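Local coordinates for glutamate racemase (Francisella tularensis subsp. tularensis, PDB 3OUT), which is an alpha/beta protein of the Asp/Glu/hydantoin racemase family, built round two parallel sheets, with D-glutamic acid bound in a pocket between them, at residues Val114-Thr119 with Ala181-Cys186; Val12-Ile17 with Ile35-Asp40; Ala72-Cys77 with Pro96-Ile101; Cys77-Ala82 with Pro120-Ser125. All coordinates share one frame; numbering follows the deposited sequence.

Contact 1 (Val114-Thr119 with Ala181-Cys186); sequences VGVIAT and ALILGC. With DGL (D-glutamic acid), chain E.
Thr119 N and Gly185 O, one from each segment, grip the same water. It accepts from Thr119 N at 3.0 Å, donates to Gly185 O at 2.7 Å, and gives a further bond of 2.7 Å to OE1 of the bound D-glutamic acid. Upstream, 114-118 and 181-184 run as neighbouring parallel strands of the four-strand sheet. Gly115 bonds at both its backbone polar atoms, N to Ala181 O and O to Ile183 N, the latter at 2.8 Å. The next bond, Ile117 N to Ile183 O, is almost straight (177°), but Gly185 N reaches Ile117 O at a bent 131°, consistent with the inverse gamma turn centred on Leu184. On one face Ile183 CD1 lies against Val114 CG1 at 3.9 Å and Val116 CG2 at 4.0 Å. On the other, Ile117 has CG1 wedged between its backbone N and carbonyl carbon (chi1 49°), and its CD1 meets CD2 of both leucines: Leu182 crosses it at about a right angle, whereas Leu184 runs alongside. Helix 193-199 covers this leucine face through Ile196. Past the strands, Cys186 SG stands 3.7 Å from CD of the ligand, while Thr119 OG1 is hydrogen-bonded to Thr79 and Thr122. Where the strands part, backbone groups thus pair with water instead of with each other, and the ligand carboxylate is tied to both strand ends through it.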
# COMPACT_ATOMS: atom_id res chain seq x y z
N VAL B 114 -32.83 20.62 -0.81
CA VAL B 114 -32.02 19.70 -1.65
C VAL B 114 -31.77 18.41 -0.87
O VAL B 114 -31.50 18.45 0.33
CB VAL B 114 -30.65 20.36 -2.00
CG1 VAL B 114 -29.76 19.39 -2.87
CG2 VAL B 114 -30.89 21.63 -2.77
N GLY B 115 -31.90 17.27 -1.55
CA GLY B 115 -31.47 16.00 -1.02
C GLY B 115 -30.15 15.58 -1.64
O GLY B 115 -29.85 15.91 -2.77
N VAL B 116 -29.38 14.82 -0.86
CA VAL B 116 -28.10 14.23 -1.31
C VAL B 116 -28.02 12.77 -0.89
O VAL B 116 -28.26 12.43 0.27
CB VAL B 116 -26.91 14.97 -0.70
CG1 VAL B 116 -25.57 14.44 -1.26
CG2 VAL B 116 -27.00 16.45 -1.02
N ILE B 117 -27.62 11.92 -1.83
CA ILE B 117 -27.26 10.53 -1.52
C ILE B 117 -25.84 10.32 -1.98
O ILE B 117 -25.43 10.85 -3.02
CB ILE B 117 -28.19 9.46 -2.15
CG1 ILE B 117 -28.42 9.68 -3.66
CG2 ILE B 117 -29.54 9.43 -1.38
CD1 ILE B 117 -29.14 8.55 -4.43
N ALA B 118 -25.10 9.51 -1.22
CA ALA B 118 -23.69 9.28 -1.51
C ALA B 118 -23.17 8.15 -0.66
O ALA B 118 -23.90 7.60 0.16
CB ALA B 118 -22.85 10.61 -1.25
N THR B 119 -21.89 7.86 -0.81
CA THR B 119 -21.28 6.83 0.04
C THR B 119 -21.30 7.23 1.51
O THR B 119 -21.39 8.42 1.87
CB THR B 119 -19.82 6.56 -0.32
OG1 THR B 119 -19.05 7.76 -0.07
CG2 THR B 119 -19.61 6.09 -1.77
N ALA B 181 -34.77 18.62 -5.54
CA ALA B 181 -33.86 17.86 -6.39
C ALA B 181 -33.07 16.92 -5.48
O ALA B 181 -32.94 17.16 -4.26
CB ALA B 181 -32.88 18.77 -7.13
N LEU B 182 -32.59 15.86 -6.07
CA LEU B 182 -31.77 14.86 -5.38
C LEU B 182 -30.43 14.78 -6.11
O LEU B 182 -30.37 14.41 -7.30
CB LEU B 182 -32.44 13.48 -5.43
CG LEU B 182 -31.66 12.38 -4.67
CD1 LEU B 182 -31.59 12.57 -3.13
CD2 LEU B 182 -32.20 10.99 -4.97
N ILE B 183 -29.35 15.09 -5.39
CA ILE B 183 -28.00 14.95 -5.93
C ILE B 183 -27.58 13.49 -5.89
O ILE B 183 -27.54 12.85 -4.81
CB ILE B 183 -26.96 15.82 -5.19
CG1 ILE B 183 -27.32 17.30 -5.34
CG2 ILE B 183 -25.54 15.60 -5.77
CD1 ILE B 183 -26.41 18.23 -4.58
N LEU B 184 -27.26 12.98 -7.08
CA LEU B 184 -26.66 11.65 -7.21
C LEU B 184 -25.13 11.78 -6.93
O LEU B 184 -24.26 11.89 -7.86
CB LEU B 184 -26.92 11.10 -8.63
CG LEU B 184 -28.39 10.98 -9.01
CD1 LEU B 184 -28.51 10.31 -10.40
CD2 LEU B 184 -29.19 10.23 -7.91
N GLY B 185 -24.82 11.85 -5.63
CA GLY B 185 -23.49 12.21 -5.13
C GLY B 185 -22.49 11.06 -5.03
O GLY B 185 -21.62 11.07 -4.17
N CYS B 186 -22.61 10.13 -5.96
CA CYS B 186 -21.66 9.04 -6.15
C CYS B 186 -21.66 8.71 -7.63
O CYS B 186 -22.71 8.65 -8.27
CB CYS B 186 -22.09 7.85 -5.34
SG CYS B 186 -21.14 6.29 -5.55
N DGL E . -15.62 4.39 -6.39
CA DGL E . -16.51 4.53 -5.19
C DGL E . -15.88 3.89 -3.98
O DGL E . -14.65 3.66 -4.00
CB DGL E . -16.82 5.97 -4.80
CG DGL E . -17.36 6.85 -5.94
CD DGL E . -17.91 8.19 -5.50
OE1 DGL E . -18.05 8.43 -4.28
OE2 DGL E . -18.26 9.00 -6.40
OXT DGL E . -16.56 3.67 -2.95
O HOH W 1 -20.07 9.37 -2.67

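Contact 2 (Val12-Ile17 with Ile35-Asp40). With DGL (D-glutamic acid), chain E.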
# COMPACT_ATOMS: atom_id res chain seq x y z
N VAL B 12 -7.63 12.30 -15.01
CA VAL B 12 -8.87 11.97 -14.41
C VAL B 12 -8.59 11.06 -13.20
O VAL B 12 -8.10 9.93 -13.35
CB VAL B 12 -9.87 11.26 -15.39
CG1 VAL B 12 -11.12 10.83 -14.62
CG2 VAL B 12 -10.17 12.13 -16.61
N PHE B 13 -8.89 11.62 -12.02
CA PHE B 13 -8.52 11.08 -10.70
C PHE B 13 -9.71 10.38 -10.06
O PHE B 13 -10.68 11.04 -9.68
CB PHE B 13 -8.02 12.30 -9.91
CG PHE B 13 -7.32 12.00 -8.57
CD1 PHE B 13 -7.66 10.94 -7.75
CD2 PHE B 13 -6.35 12.88 -8.11
CE1 PHE B 13 -7.03 10.77 -6.54
CE2 PHE B 13 -5.74 12.73 -6.89
CZ PHE B 13 -6.03 11.66 -6.12
N ASP B 14 -9.65 9.05 -9.96
CA ASP B 14 -10.77 8.27 -9.44
C ASP B 14 -10.28 7.43 -8.27
O ASP B 14 -9.07 7.15 -8.12
CB ASP B 14 -11.28 7.34 -10.56
CG ASP B 14 -12.67 6.77 -10.32
OD1 ASP B 14 -13.39 7.20 -9.36
OD2 ASP B 14 -13.05 5.85 -11.12
N SER B 15 -11.24 7.00 -7.48
CA SER B 15 -11.03 5.87 -6.56
C SER B 15 -11.01 4.59 -7.43
O SER B 15 -10.02 3.85 -7.45
CB SER B 15 -12.12 5.86 -5.48
OG SER B 15 -13.39 6.08 -6.09
N GLY B 16 -12.08 4.37 -8.17
CA GLY B 16 -12.05 3.35 -9.20
C GLY B 16 -13.41 3.10 -9.82
O GLY B 16 -14.44 3.21 -9.15
N ILE B 17 -13.36 2.72 -11.10
CA ILE B 17 -14.51 2.24 -11.88
C ILE B 17 -15.60 3.26 -12.29
O ILE B 17 -15.90 3.41 -13.50
CB ILE B 17 -15.25 1.03 -11.21
CG1 ILE B 17 -14.29 -0.15 -11.07
CG2 ILE B 17 -16.49 0.63 -12.03
CD1 ILE B 17 -14.83 -1.35 -10.41
N ILE B 35 -5.81 11.97 -22.37
CA ILE B 35 -6.36 11.75 -21.03
C ILE B 35 -5.61 10.58 -20.38
O ILE B 35 -5.41 9.52 -20.99
CB ILE B 35 -7.89 11.41 -21.06
CG1 ILE B 35 -8.69 12.47 -21.86
CG2 ILE B 35 -8.43 11.24 -19.62
CD1 ILE B 35 -10.18 12.19 -21.96
N ILE B 36 -5.25 10.78 -19.11
CA ILE B 36 -4.74 9.73 -18.26
C ILE B 36 -5.82 9.51 -17.18
O ILE B 36 -6.11 10.42 -16.42
CB ILE B 36 -3.43 10.12 -17.55
CG1 ILE B 36 -2.30 10.28 -18.55
CG2 ILE B 36 -3.10 9.08 -16.45
CD1 ILE B 36 -0.94 10.78 -17.91
N TYR B 37 -6.42 8.33 -17.18
CA TYR B 37 -7.32 7.91 -16.12
C TYR B 37 -6.50 7.12 -15.07
O TYR B 37 -5.71 6.22 -15.44
CB TYR B 37 -8.41 7.01 -16.69
CG TYR B 37 -9.23 6.32 -15.61
CD1 TYR B 37 -10.33 6.94 -15.04
CD2 TYR B 37 -8.92 5.03 -15.18
CE1 TYR B 37 -11.06 6.35 -14.02
CE2 TYR B 37 -9.65 4.42 -14.15
CZ TYR B 37 -10.71 5.06 -13.59
OH TYR B 37 -11.45 4.45 -12.56
N PHE B 38 -6.72 7.44 -13.80
CA PHE B 38 -6.14 6.65 -12.70
C PHE B 38 -7.22 6.05 -11.86
O PHE B 38 -8.07 6.77 -11.32
CB PHE B 38 -5.22 7.47 -11.79
CG PHE B 38 -4.32 6.61 -10.93
CD1 PHE B 38 -3.01 6.38 -11.32
CD2 PHE B 38 -4.80 5.97 -9.81
CE1 PHE B 38 -2.20 5.52 -10.60
CE2 PHE B 38 -3.99 5.13 -9.07
CZ PHE B 38 -2.68 4.91 -9.48
N GLY B 39 -7.18 4.74 -11.69
CA GLY B 39 -8.09 4.09 -10.75
C GLY B 39 -7.31 3.20 -9.81
O GLY B 39 -6.54 2.32 -10.25
N ASP B 40 -7.50 3.41 -8.51
CA ASP B 40 -6.87 2.61 -7.45
C ASP B 40 -7.68 1.35 -7.20
O ASP B 40 -8.17 1.09 -6.08
CB ASP B 40 -6.73 3.45 -6.18
CG ASP B 40 -5.89 2.80 -5.12
OD1 ASP B 40 -5.17 1.81 -5.38
OD2 ASP B 40 -5.98 3.32 -3.96
N DGL E . -15.62 4.39 -6.39
CA DGL E . -16.51 4.53 -5.19
C DGL E . -15.88 3.89 -3.98
O DGL E . -14.65 3.66 -4.00
CB DGL E . -16.82 5.97 -4.80
CG DGL E . -17.36 6.85 -5.94
CD DGL E . -17.91 8.19 -5.50
OE1 DGL E . -18.05 8.43 -4.28
OE2 DGL E . -18.26 9.00 -6.40
OXT DGL E . -16.56 3.67 -2.95
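Tyr37 and Val12 make the close-packed part of this contact, together with Asp14 and Ile35. Val12 CG2 presses on Ile35 CG2 at 3.6 Å, and its CG1 sits at the edge of the Tyr37 ring, 4.0 Å from CD1. At the far end of that ring, which CG anti to the backbone N (chi1 169°) brings nearer to segment 12-17, Tyr37 OH donates to Asp14 OD2 over 2.6 Å. The oxygen lies in the ring plane, and the hydroxyl approaches it from the anti side; carboxylate and ring planes stand 68° apart. Gly19 N donates to the same oxygen. Strands 10-14 and 35-39 belong to a beta-alpha-beta unit whose helix, 20-29, covers this face: Val23 and Leu26 touch Val12, and Leu20 touches Tyr37. Backbone pairing is regular there, with Val12 N bonded to Ile36 O at 2.8 Å and Phe38 N to Val12 O. It slackens toward the C-terminal ends: Asp14 N to Phe38 O is bent to 143°, and Asp40 N reaches Ser15 O only in a weak bond. On this looser but still buried side, the Ser15 side chain points away from 35-40, and its OG accepts from N of D-glutamic acid at 2.8 Å.

Contact 3 (Ala72-Cys77 with Pro96-Ile101); sequences AIIIAC and PVIDVI. With DGL (D-glutamic acid), chain E.
The flat peptide groups of Ile73 and Ile98 are linked in the carbonyl plane: Ile98 N donates to Ile73 O at 2.9 Å, with 160° at the oxygen, and Val97 CA adds a CA-H...O contact of 3.3 Å to the same atom. Ile98 O also takes two contacts, accepting from Ile75 N at 2.8 Å with Ile74 CA close by. Just before strand 97-99, Pro96 sets its ring atom CG 4.0 Å from Ala72 CB. Strands 72-75 and 97-99 are joined through helix 78-92 as a beta-alpha-beta unit, and 97-99 is an outermost strand of the six-strand sheet within this chain. On the face turned to that helix, Val97 CG1 lies 3.8 Å from Ile75 CD1, the two side chains obliquely arranged. Strand pairing passes directly into a helix: Val100 N still bonds to Ile75 O, though bent to 137°, while Asp99 caps the helix start and also bonds Thr102 through OD1. Val100 spreads its methyls over carbonyl oxygens, CG1 being 3.5 Å from Ile75 O and CG2 3.5 Å from Ala76 O. Further along, Cys77 holds SG anti to its backbone N (chi1 177°), 3.7 Å from CD of D-glutamic acid.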
# COMPACT_ATOMS: atom_id res chain seq x y z
N ALA B 72 -3.99 19.56 -15.96
CA ALA B 72 -5.16 19.78 -15.12
C ALA B 72 -5.59 18.42 -14.56
O ALA B 72 -5.35 17.39 -15.17
CB ALA B 72 -6.34 20.41 -15.91
N ILE B 73 -6.22 18.47 -13.41
CA ILE B 73 -6.81 17.30 -12.76
C ILE B 73 -8.30 17.52 -12.58
O ILE B 73 -8.70 18.56 -12.16
CB ILE B 73 -6.14 17.05 -11.42
CG1 ILE B 73 -4.71 16.56 -11.65
CG2 ILE B 73 -6.92 15.98 -10.58
CD1 ILE B 73 -3.81 16.63 -10.43
N ILE B 74 -9.10 16.50 -12.89
CA ILE B 74 -10.46 16.45 -12.45
C ILE B 74 -10.63 15.28 -11.49
O ILE B 74 -10.33 14.13 -11.84
CB ILE B 74 -11.45 16.36 -13.64
CG1 ILE B 74 -12.90 16.09 -13.18
CG2 ILE B 74 -11.02 15.33 -14.66
CD1 ILE B 74 -13.90 16.62 -14.27
N ILE B 75 -11.11 15.57 -10.29
CA ILE B 75 -11.43 14.49 -9.31
C ILE B 75 -12.84 14.01 -9.60
O ILE B 75 -13.84 14.72 -9.38
CB ILE B 75 -11.31 14.98 -7.88
CG1 ILE B 75 -9.94 15.63 -7.64
CG2 ILE B 75 -11.63 13.80 -6.92
CD1 ILE B 75 -9.73 16.11 -6.16
N ALA B 76 -12.91 12.83 -10.20
CA ALA B 76 -14.18 12.20 -10.66
C ALA B 76 -15.01 11.61 -9.52
O ALA B 76 -16.26 11.44 -9.65
CB ALA B 76 -13.87 11.13 -11.70
N CYS B 77 -14.31 11.29 -8.43
CA CYS B 77 -14.86 10.56 -7.29
C CYS B 77 -15.38 11.55 -6.25
O CYS B 77 -14.64 12.45 -5.79
CB CYS B 77 -13.75 9.71 -6.66
SG CYS B 77 -14.31 8.82 -5.19
N PRO B 96 -4.34 23.17 -11.96
CA PRO B 96 -5.70 23.32 -11.48
C PRO B 96 -6.40 21.99 -11.25
O PRO B 96 -6.20 21.05 -12.01
CB PRO B 96 -6.41 24.07 -12.59
CG PRO B 96 -5.67 23.80 -13.80
CD PRO B 96 -4.21 23.63 -13.35
N VAL B 97 -7.25 21.97 -10.22
CA VAL B 97 -8.03 20.81 -9.83
C VAL B 97 -9.50 21.19 -9.83
O VAL B 97 -9.93 22.12 -9.11
CB VAL B 97 -7.62 20.32 -8.41
CG1 VAL B 97 -8.46 19.14 -8.00
CG2 VAL B 97 -6.13 20.00 -8.37
N ILE B 98 -10.28 20.46 -10.62
CA ILE B 98 -11.72 20.58 -10.69
C ILE B 98 -12.28 19.38 -9.95
O ILE B 98 -11.71 18.30 -10.05
CB ILE B 98 -12.19 20.52 -12.17
CG1 ILE B 98 -11.67 21.70 -13.02
CG2 ILE B 98 -13.70 20.38 -12.26
CD1 ILE B 98 -12.13 23.01 -12.54
N ASP B 99 -13.38 19.51 -9.24
CA ASP B 99 -13.94 18.35 -8.48
C ASP B 99 -15.44 18.24 -8.67
O ASP B 99 -16.13 19.24 -8.91
CB ASP B 99 -13.60 18.41 -7.00
CG ASP B 99 -14.37 19.45 -6.27
OD1 ASP B 99 -13.99 20.64 -6.35
OD2 ASP B 99 -15.39 19.09 -5.67
N VAL B 100 -15.96 17.02 -8.56
CA VAL B 100 -17.38 16.77 -8.84
C VAL B 100 -18.33 17.34 -7.81
O VAL B 100 -19.48 17.61 -8.15
CB VAL B 100 -17.71 15.26 -9.03
CG1 VAL B 100 -17.22 14.78 -10.38
CG2 VAL B 100 -17.13 14.33 -7.86
N ILE B 101 -17.91 17.55 -6.56
CA ILE B 101 -18.79 18.15 -5.57
C ILE B 101 -19.02 19.62 -5.91
O ILE B 101 -20.15 20.09 -5.86
CB ILE B 101 -18.30 17.94 -4.13
CG1 ILE B 101 -18.32 16.45 -3.79
CG2 ILE B 101 -19.14 18.75 -3.12
CD1 ILE B 101 -17.94 16.13 -2.36
N DGL E . -15.62 4.39 -6.39
CA DGL E . -16.51 4.53 -5.19
C DGL E . -15.88 3.89 -3.98
O DGL E . -14.65 3.66 -4.00
CB DGL E . -16.82 5.97 -4.80
CG DGL E . -17.36 6.85 -5.94
CD DGL E . -17.91 8.19 -5.50
OE1 DGL E . -18.05 8.43 -4.28
OE2 DGL E . -18.26 9.00 -6.40
OXT DGL E . -16.56 3.67 -2.95

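Contact 4 (Cys77-Ala82 with Pro120-Ser125); sequences CNTISA and PATINS. With DGL (D-glutamic acid), chain E.
Thr79 and Thr122 meet obliquely at the centre of this helix pair, their OG1 atoms 3.2 Å apart. Each hydroxyl has Thr119 OG1 as a hydrogen-bond partner, so three threonines gather at one point. In each of the pair, OG1 is anti to the carbonyl carbon and CG2 anti to the backbone N. This turns the methyl of Thr79 onto Ala121 CB (3.8 Å) and sets Thr122 CG2 4.2 Å from Ala82 CB. One turn further on, Ser125 OG lies over Ala82 CB at 3.5 Å while donating to its own helix at Thr122 O. The segment axes, 78-82 and 120-125, incline by 29° and come within 8.6 Å, a close approach that small side chains permit. Helix 78-92 opens with Cys77 as N-cap, its SG accepting from Ile80 N in a nearly straight bond (171°). From this end the ligand carboxylate is held: Asn78 N and ND2 both donate to OE2, at 2.9 Å and 3.0 Å respectively, and Thr79 OG1 donates to OE1 at 2.7 Å. Asn78 OD1 bonds to Tyr128 OH, which helps fix the amide's rotation. The carboxylate at the N-terminus of helix 78-92 would probably be stabilised by the helix dipole as well as by these donors.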
# COMPACT_ATOMS: atom_id res chain seq x y z
N CYS B 77 -14.31 11.29 -8.43
CA CYS B 77 -14.86 10.56 -7.29
C CYS B 77 -15.38 11.55 -6.25
O CYS B 77 -14.64 12.45 -5.79
CB CYS B 77 -13.75 9.71 -6.66
SG CYS B 77 -14.31 8.82 -5.19
N ASN B 78 -16.64 11.39 -5.85
CA ASN B 78 -17.22 12.23 -4.83
C ASN B 78 -16.59 12.02 -3.45
O ASN B 78 -16.50 12.95 -2.65
CB ASN B 78 -18.73 11.99 -4.71
CG ASN B 78 -19.52 12.50 -5.90
OD1 ASN B 78 -20.07 13.63 -5.88
ND2 ASN B 78 -19.62 11.66 -6.93
N THR B 79 -16.16 10.80 -3.18
CA THR B 79 -15.60 10.43 -1.88
C THR B 79 -14.23 11.11 -1.73
O THR B 79 -13.98 11.76 -0.72
CB THR B 79 -15.49 8.87 -1.69
OG1 THR B 79 -16.79 8.28 -1.86
CG2 THR B 79 -14.87 8.53 -0.35
N ILE B 80 -13.37 11.02 -2.74
CA ILE B 80 -12.09 11.76 -2.72
C ILE B 80 -12.33 13.28 -2.68
O ILE B 80 -11.70 13.99 -1.91
CB ILE B 80 -11.20 11.38 -3.92
CG1 ILE B 80 -10.84 9.89 -3.86
CG2 ILE B 80 -9.89 12.23 -3.94
CD1 ILE B 80 -10.13 9.34 -5.14
N SER B 81 -13.27 13.76 -3.49
CA SER B 81 -13.58 15.21 -3.46
C SER B 81 -14.03 15.71 -2.08
O SER B 81 -13.70 16.82 -1.66
CB SER B 81 -14.68 15.53 -4.45
OG SER B 81 -14.28 15.27 -5.82
N ALA B 82 -14.84 14.92 -1.41
CA ALA B 82 -15.37 15.26 -0.11
C ALA B 82 -14.31 15.39 0.98
O ALA B 82 -14.40 16.23 1.90
CB ALA B 82 -16.36 14.18 0.33
N PRO B 120 -21.19 6.24 2.39
CA PRO B 120 -21.07 6.58 3.82
C PRO B 120 -19.96 7.58 4.12
O PRO B 120 -20.20 8.54 4.88
CB PRO B 120 -20.84 5.19 4.47
CG PRO B 120 -21.54 4.28 3.59
CD PRO B 120 -21.23 4.78 2.20
N ALA B 121 -18.77 7.41 3.54
CA ALA B 121 -17.68 8.38 3.75
C ALA B 121 -18.07 9.79 3.32
O ALA B 121 -17.83 10.74 4.04
CB ALA B 121 -16.38 7.94 3.08
N THR B 122 -18.70 9.91 2.15
CA THR B 122 -19.07 11.22 1.67
C THR B 122 -20.07 11.87 2.59
O THR B 122 -19.96 13.05 2.89
CB THR B 122 -19.58 11.13 0.21
OG1 THR B 122 -18.52 10.67 -0.63
CG2 THR B 122 -20.17 12.48 -0.33
N ILE B 123 -21.12 11.14 2.95
CA ILE B 123 -22.20 11.75 3.74
C ILE B 123 -21.66 12.07 5.15
O ILE B 123 -21.86 13.18 5.66
CB ILE B 123 -23.44 10.84 3.84
CG1 ILE B 123 -24.08 10.62 2.48
CG2 ILE B 123 -24.45 11.44 4.86
CD1 ILE B 123 -24.57 11.89 1.78
N ASN B 124 -20.91 11.13 5.75
CA ASN B 124 -20.35 11.35 7.09
C ASN B 124 -19.34 12.49 7.12
O ASN B 124 -19.19 13.14 8.14
CB ASN B 124 -19.70 10.09 7.66
CG ASN B 124 -20.69 9.00 7.94
OD1 ASN B 124 -21.87 9.25 8.11
ND2 ASN B 124 -20.20 7.77 7.97
N SER B 125 -18.69 12.79 5.99
CA SER B 125 -17.77 13.91 5.92
C SER B 125 -18.50 15.25 5.98
O SER B 125 -17.88 16.28 6.26
CB SER B 125 -16.96 13.87 4.64
OG SER B 125 -17.70 14.39 3.57
N DGL E . -15.62 4.39 -6.39
CA DGL E . -16.51 4.53 -5.19
C DGL E . -15.88 3.89 -3.98
O DGL E . -14.65 3.66 -4.00
CB DGL E . -16.82 5.97 -4.80
CG DGL E . -17.36 6.85 -5.94
CD DGL E . -17.91 8.19 -5.50
OE1 DGL E . -18.05 8.43 -4.28
OE2 DGL E . -18.26 9.00 -6.40
OXT DGL E . -16.56 3.67 -2.95

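Overall arrangement
Contacts 1 to 3 reach D-glutamic acid from the ends of two sheets, and contact 4 from two helix starts between them. Contacts 2 and 3 lie in the six-strand sheet with centres 11 Å apart, joined where strand 72-75 pairs with strand 10-14: Phe13 N is 2.9 Å from Ile74 O. Contact 1 belongs to the four-strand sheet, its centre about 21 Å from that of contact 2 and on the opposite side of the chain's centre; their nearest atoms stay about 8 Å apart. Contact 4 bridges the two: it shares Cys77 with contact 3, and its centre is 11 Å from that of contact 1, where its Thr79 OG1 lies 2.9 Å from Thr119 OG1. Cys77 and Cys186, in loops after strands of different sheets, both border the ligand.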